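Malonyl-CoA-[acyl-carrier-protein] transacylase (Coxiella burnetii, PDB 3TQE) probably transfers the malonyl group from malonyl-CoA to holo-acyl carrier protein, supplying malonyl-ACP for fatty acid synthesis. Local coordinates at residues A[162-168]-A[257-263]; A[274-279]-A[296-301]. All coordinates share one frame; numbering follows the deposited sequence. Where two conformers were deposited one is given.

Interaction 1: residues A[162-168]-A[257-263]; sequences PANLNST and RPVRWVE
Ala163 O accepts the amide of Val259 (N to O 2.8 Å), and Leu165 N returns a bond to Val259 O at 2.8 Å with an N-H...O angle of 163°. These two bonds flank Asn164, the pattern of a parallel bridge between Asn164 and Val259. Two residues further on, at Trp261, the second chain turns into a helix, and Leu165 O follows it: the carbonyl accepts Val262 N at 2.9 Å, so the strand edge bonds to an amide in the helix's first turn. Leu165 buries the largest area of any residue here, 97 Å². With CG beside its own backbone N (chi1 -52°), it lies alongside Arg260, CD1 4.1 Å from Arg260 CG, while its CG is 4.3 Å from Pro258 CB. The indole of Trp261 leads away from the strand, although its CD1 edge lies in plane with Asn166 O, 3.5 Å away. Arg260, the N-cap residue, bends at chi3 and grips Glu263 side-on in a salt bridge, NE to OE1 and NH2 to OE2 both 2.8 Å; the oxygens lie in the guanidinium plane, but the nitrogens sit about 40° above the carboxylate plane. Beyond this shell, His95 bonds Asn166 OD1 and its ring meets that of Trp261, while Val259 touches His205, a predicted active-site residue. The Asn164-Val259 bridge thus adds a short, weakly bonded edge segment to the mixed sheet of the ferredoxin-like small subdomain of FabD acyltransferases, beside the predicted catalytic site.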
loop_
_atom_site.group_PDB
_atom_site.type_symbol
_atom_site.label_atom_id
_atom_site.label_comp_id
_atom_site.label_asym_id
_atom_site.label_seq_id
_atom_site.Cartn_x
_atom_site.Cartn_y
_atom_site.Cartn_z
ATOM N N PRO A 162 -6.576 -15.867 -1.886
ATOM C CA PRO A 162 -6.635 -14.564 -1.251
ATOM C C PRO A 162 -5.298 -13.830 -1.376
ATOM O O PRO A 162 -4.244 -14.421 -1.204
ATOM C CB PRO A 162 -6.989 -14.902 0.204
ATOM C CG PRO A 162 -7.734 -16.216 0.116
ATOM C CD PRO A 162 -6.990 -16.942 -0.967
ATOM N N ALA A 163 -5.397 -12.563 -1.712
ATOM C CA ALA A 163 -4.267 -11.710 -2.046
ATOM C C ALA A 163 -4.234 -10.489 -1.154
ATOM O O ALA A 163 -3.167 -10.091 -0.694
ATOM C CB ALA A 163 -4.332 -11.296 -3.475
ATOM N N ASN A 164 -5.374 -9.841 -0.942
ATOM C CA ASN A 164 -5.416 -8.725 -0.002
ATOM C C ASN A 164 -6.530 -8.993 0.977
ATOM O O ASN A 164 -7.692 -9.110 0.570
ATOM C CB ASN A 164 -5.752 -7.385 -0.647
ATOM C CG ASN A 164 -4.735 -6.864 -1.616
ATOM O OD1 ASN A 164 -3.592 -7.278 -1.668
ATOM N ND2 ASN A 164 -5.170 -5.850 -2.377
ATOM N N LEU A 165 -6.191 -9.105 2.250
ATOM C CA LEU A 165 -7.191 -9.294 3.288
ATOM C C LEU A 165 -7.509 -7.906 3.825
ATOM O O LEU A 165 -6.833 -7.409 4.748
ATOM C CB LEU A 165 -6.638 -10.237 4.341
ATOM C CG LEU A 165 -6.073 -11.561 3.817
ATOM C CD1 LEU A 165 -5.516 -12.427 4.907
ATOM C CD2 LEU A 165 -7.149 -12.326 3.044
ATOM N N ASN A 166 -8.469 -7.238 3.204
ATOM C CA ASN A 166 -8.601 -5.791 3.332
ATOM C C ASN A 166 -9.484 -5.331 4.446
ATOM O O ASN A 166 -9.158 -4.373 5.156
ATOM C CB ASN A 166 -9.049 -5.157 2.027
ATOM C CG ASN A 166 -7.934 -5.012 1.073
ATOM O OD1 ASN A 166 -6.767 -5.107 1.462
ATOM N ND2 ASN A 166 -8.251 -4.780 -0.180
ATOM N N SER A 167 -10.600 -5.992 4.613
ATOM C CA SER A 167 -11.466 -5.694 5.721
ATOM C C SER A 167 -12.171 -6.975 6.053
ATOM O O SER A 167 -12.010 -7.996 5.400
ATOM C CB SER A 167 -12.438 -4.585 5.366
ATOM O OG SER A 167 -13.623 -5.141 4.826
ATOM N N THR A 168 -13.001 -6.946 7.076
ATOM C CA THR A 168 -13.438 -8.206 7.611
ATOM C C THR A 168 -14.252 -9.035 6.545
ATOM O O THR A 168 -14.085 -10.256 6.380
ATOM C CB THR A 168 -14.122 -7.907 8.964
ATOM O OG1 THR A 168 -13.951 -6.499 9.282
ATOM C CG2 THR A 168 -13.432 -8.729 10.065
ATOM N N ARG A 257 2.632 -13.429 -1.133
ATOM C CA ARG A 257 1.763 -13.789 -0.043
ATOM C C ARG A 257 0.751 -12.689 0.183
ATOM O O ARG A 257 0.965 -11.557 -0.217
ATOM C CB ARG A 257 2.590 -14.028 1.216
ATOM C CG ARG A 257 3.401 -15.288 1.139
ATOM C CD ARG A 257 2.505 -16.501 1.003
ATOM N NE ARG A 257 2.204 -17.104 2.294
ATOM C CZ ARG A 257 2.700 -18.266 2.710
ATOM N NH1 ARG A 257 3.512 -18.969 1.930
ATOM N NH2 ARG A 257 2.378 -18.732 3.907
ATOM N N PRO A 258 -0.350 -13.016 0.854
ATOM C CA PRO A 258 -1.387 -12.014 1.009
ATOM C C PRO A 258 -0.994 -10.864 1.896
ATOM O O PRO A 258 -0.219 -11.028 2.830
ATOM C CB PRO A 258 -2.551 -12.765 1.639
ATOM C CG PRO A 258 -2.035 -14.004 2.022
ATOM C CD PRO A 258 -0.795 -14.332 1.310
ATOM N N VAL A 259 -1.569 -9.717 1.588
ATOM C CA VAL A 259 -1.437 -8.538 2.420
ATOM C C VAL A 259 -2.436 -8.688 3.561
ATOM O O VAL A 259 -3.650 -8.650 3.366
ATOM C CB VAL A 259 -1.745 -7.278 1.623
ATOM C CG1 VAL A 259 -1.783 -6.035 2.502
ATOM C CG2 VAL A 259 -0.735 -7.125 0.523
ATOM N N ARG A 260 -1.911 -8.802 4.776
ATOM C CA ARG A 260 -2.743 -9.063 5.932
ATOM C C ARG A 260 -3.155 -7.755 6.575
ATOM O O ARG A 260 -2.767 -7.442 7.704
ATOM C CB ARG A 260 -2.013 -9.996 6.887
ATOM C CG ARG A 260 -1.768 -11.327 6.241
ATOM C CD ARG A 260 -0.737 -12.114 6.945
ATOM N NE ARG A 260 -1.190 -12.548 8.249
ATOM C CZ ARG A 260 -0.447 -13.266 9.094
ATOM N NH1 ARG A 260 0.801 -13.605 8.800
ATOM N NH2 ARG A 260 -0.951 -13.644 10.247
ATOM N N TRP A 261 -3.949 -6.991 5.860
ATOM C CA TRP A 261 -4.294 -5.662 6.319
ATOM C C TRP A 261 -5.236 -5.686 7.518
ATOM O O TRP A 261 -5.033 -4.957 8.491
ATOM C CB TRP A 261 -4.868 -4.836 5.188
ATOM C CG TRP A 261 -4.979 -3.410 5.506
ATOM C CD1 TRP A 261 -6.106 -2.700 5.709
ATOM C CD2 TRP A 261 -3.890 -2.506 5.703
ATOM N NE1 TRP A 261 -5.796 -1.395 5.996
ATOM C CE2 TRP A 261 -4.436 -1.261 6.021
ATOM C CE3 TRP A 261 -2.508 -2.636 5.648
ATOM C CZ2 TRP A 261 -3.642 -0.144 6.256
ATOM C CZ3 TRP A 261 -1.729 -1.529 5.909
ATOM C CH2 TRP A 261 -2.296 -0.309 6.194
ATOM N N VAL A 262 -6.250 -6.519 7.483
ATOM C CA VAL A 262 -7.168 -6.513 8.600
ATOM C C VAL A 262 -6.421 -6.925 9.886
ATOM O O VAL A 262 -6.624 -6.291 10.917
ATOM C CB VAL A 262 -8.441 -7.319 8.327
ATOM C CG1 VAL A 262 -8.091 -8.698 7.842
ATOM C CG2 VAL A 262 -9.358 -7.312 9.558
ATOM N N GLU A 263 -5.524 -7.898 9.823
ATOM C CA GLU A 263 -4.775 -8.273 11.011
ATOM C C GLU A 263 -3.856 -7.147 11.459
ATOM O O GLU A 263 -3.622 -6.965 12.647
ATOM C CB GLU A 263 -3.955 -9.531 10.762
ATOM C CG GLU A 263 -4.767 -10.767 10.735
ATOM C CD GLU A 263 -4.006 -11.923 10.142
ATOM O OE1 GLU A 263 -3.864 -11.960 8.893
ATOM O OE2 GLU A 263 -3.550 -12.784 10.924
#

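Interaction 2: residues A[274-279]-A[296-301]; sequences KVFMEC and SEILPL
Leu299 reaches across to the neighbouring strand and sets CD1 against Val275 CG1 at 4.0 Å. In the conformer given, the tip of Met277, a selenomethionine, lies alongside Leu299, a placement that is doubtful. Further along, Leu301 crosses Met277 obliquely near its base, CD1 3.8 Å from Met277 CB. Val275, Met277, Glu297 and Leu299 form this surface of the sheet, with the aliphatic chain of Glu297 extended beside Val275. The opposite surface has a different relief. The first torsion of Ile298 (chi1 -49°) turns both its branches onto the next strand: CG1 is 4.0 Å from Phe276 CB, and CG2 fills the step between Phe276 CB (4.1 Å) and Glu278 CB (4.2 Å). The phenyl ring of Phe276 reaches back to Ser296 CB and receives Glu297 O at its edge, in plane. Between the two surfaces four backbone bonds keep the strands in parallel register, from Glu297 N to Lys274 O at one end to Glu278 N to Leu299 O at the other. Where this ladder stops, a water continues it, donating to Glu278 O at 2.6 Å and accepting from Leu301 N at 2.9 Å. Helix 284-292 makes the crossover of this beta-alpha-beta unit and packs on Phe276 and Ile298, with Glu278 accepting from Leu285 and Ala286 amides near its start; strand 9-12 flanks 275-278 on its other edge.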
loop_
_atom_site.group_PDB
_atom_site.type_symbol
_atom_site.label_atom_id
_atom_site.label_comp_id
_atom_site.label_asym_id
_atom_site.label_seq_id
_atom_site.Cartn_x
_atom_site.Cartn_y
_atom_site.Cartn_z
ATOM N N LYS A 274 -6.194 4.034 18.038
ATOM C CA LYS A 274 -7.432 4.063 17.286
ATOM C C LYS A 274 -7.536 5.281 16.397
ATOM O O LYS A 274 -8.574 5.506 15.830
ATOM C CB LYS A 274 -8.650 3.949 18.206
ATOM C CG LYS A 274 -8.584 2.654 18.972
ATOM C CD LYS A 274 -9.888 2.169 19.556
ATOM C CE LYS A 274 -9.715 0.742 20.056
ATOM N NZ LYS A 274 -8.315 0.473 20.553
ATOM N N VAL A 275 -6.447 6.029 16.257
ATOM C CA VAL A 275 -6.394 7.185 15.379
ATOM C C VAL A 275 -5.351 6.878 14.326
ATOM O O VAL A 275 -4.237 6.488 14.633
ATOM C CB VAL A 275 -5.984 8.449 16.116
ATOM C CG1 VAL A 275 -5.815 9.593 15.166
ATOM C CG2 VAL A 275 -7.028 8.765 17.170
ATOM N N PHE A 276 -5.781 6.960 13.086
ATOM C CA PHE A 276 -4.953 6.623 11.936
ATOM C C PHE A 276 -4.890 7.848 11.039
ATOM O O PHE A 276 -5.894 8.521 10.824
ATOM C CB PHE A 276 -5.604 5.485 11.146
ATOM C CG PHE A 276 -5.709 4.202 11.922
ATOM C CD1 PHE A 276 -4.748 3.215 11.802
ATOM C CD2 PHE A 276 -6.743 4.004 12.815
ATOM C CE1 PHE A 276 -4.841 2.052 12.527
ATOM C CE2 PHE A 276 -6.821 2.819 13.556
ATOM C CZ PHE A 276 -5.872 1.870 13.418
HETATM N N MSE A 277 -3.721 8.113 10.483
HETATM C CA MSE A 277 -3.560 9.178 9.502
HETATM C C MSE A 277 -3.204 8.504 8.213
HETATM O O MSE A 277 -2.292 7.673 8.188
HETATM C CB MSE A 277 -2.416 10.110 9.864
HETATM C CG MSE A 277 -2.794 11.215 10.737
HETATM SE SE MSE A 277 -3.203 10.513 12.435
HETATM C CE MSE A 277 -3.407 12.214 13.352
ATOM N N GLU A 278 -3.928 8.840 7.160
ATOM C CA GLU A 278 -3.682 8.263 5.863
ATOM C C GLU A 278 -2.662 9.133 5.151
ATOM O O GLU A 278 -2.928 10.283 4.778
ATOM C CB GLU A 278 -4.980 8.113 5.078
ATOM C CG GLU A 278 -4.810 7.433 3.727
ATOM C CD GLU A 278 -6.028 6.652 3.227
ATOM O OE1 GLU A 278 -7.159 6.818 3.748
ATOM O OE2 GLU A 278 -5.826 5.832 2.294
ATOM N N CYS A 279 -1.451 8.619 5.067
ATOM C CA CYS A 279 -0.324 9.380 4.576
ATOM C C CYS A 279 -0.128 9.101 3.107
ATOM O O CYS A 279 0.776 8.406 2.694
ATOM C CB CYS A 279 0.913 9.066 5.390
ATOM S SG CYS A 279 2.243 10.237 5.155
ATOM N N SER A 296 -12.915 3.680 14.971
ATOM C CA SER A 296 -11.626 4.270 14.653
ATOM C C SER A 296 -11.828 5.630 14.016
ATOM O O SER A 296 -12.905 5.970 13.542
ATOM C CB SER A 296 -10.861 3.369 13.699
ATOM O OG SER A 296 -11.532 3.273 12.467
ATOM N N GLU A 297 -10.771 6.413 14.011
ATOM C CA GLU A 297 -10.762 7.687 13.342
ATOM C C GLU A 297 -9.618 7.688 12.345
ATOM O O GLU A 297 -8.523 7.331 12.710
ATOM C CB GLU A 297 -10.523 8.763 14.383
ATOM C CG GLU A 297 -10.453 10.158 13.841
ATOM C CD GLU A 297 -10.455 11.233 14.920
ATOM O OE1 GLU A 297 -10.281 10.912 16.107
ATOM O OE2 GLU A 297 -10.639 12.419 14.571
ATOM N N ILE A 298 -9.886 8.052 11.096
ATOM C CA ILE A 298 -8.844 8.120 10.077
ATOM C C ILE A 298 -8.870 9.518 9.515
ATOM O O ILE A 298 -9.912 10.008 9.048
ATOM C CB ILE A 298 -9.021 7.087 8.937
ATOM C CG1 ILE A 298 -9.279 5.693 9.507
ATOM C CG2 ILE A 298 -7.767 7.067 8.034
ATOM C CD1 ILE A 298 -10.737 5.319 9.596
ATOM N N LEU A 299 -7.736 10.179 9.594
ATOM C CA LEU A 299 -7.632 11.549 9.182
ATOM C C LEU A 299 -6.873 11.665 7.880
ATOM O O LEU A 299 -5.824 11.078 7.716
ATOM C CB LEU A 299 -6.906 12.330 10.250
ATOM C CG LEU A 299 -7.642 12.341 11.601
ATOM C CD1 LEU A 299 -6.641 12.643 12.716
ATOM C CD2 LEU A 299 -8.726 13.355 11.545
ATOM N N PRO A 300 -7.424 12.412 6.925
ATOM C CA PRO A 300 -6.729 12.671 5.692
ATOM C C PRO A 300 -5.680 13.756 5.854
ATOM O O PRO A 300 -5.769 14.609 6.747
ATOM C CB PRO A 300 -7.833 13.164 4.776
ATOM C CG PRO A 300 -8.755 13.818 5.644
ATOM C CD PRO A 300 -8.725 13.085 6.961
ATOM N N LEU A 301 -4.700 13.739 4.971
ATOM C CA LEU A 301 -3.551 14.625 5.068
ATOM C C LEU A 301 -3.220 15.307 3.748
ATOM O O LEU A 301 -2.066 15.608 3.481
ATOM C CB LEU A 301 -2.346 13.841 5.547
ATOM C CG LEU A 301 -2.415 13.242 6.949
ATOM C CD1 LEU A 301 -1.113 12.501 7.205
ATOM C CD2 LEU A 301 -2.660 14.300 8.025
HETATM O O HOH W 1 -4.508 11.530 3.138
#

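In the fold
Interaction 1 adds strand 259-260 to the mixed sheet, whereas interaction 2 forms the edge of the four-stranded parallel sheet; their centres are 19 Å apart and their nearest atoms about 7 Å, without touching. They follow in series along the chain, with helix 261-270 leading from the first to strand 275-278. Two helices span the gap: Phe276 packs on 261-270, and helix 284-292 also touches Trp261 of interaction 1. Only interaction 1 borders the predicted active site, with the side chain of Val259 about 3 Å from that of His205 and about 4 Å from that of Ser96, and the side chain of Asn164 about 4 Å from a bound glycine; the side chain of Glu278 lies about 13 Å from a glycine.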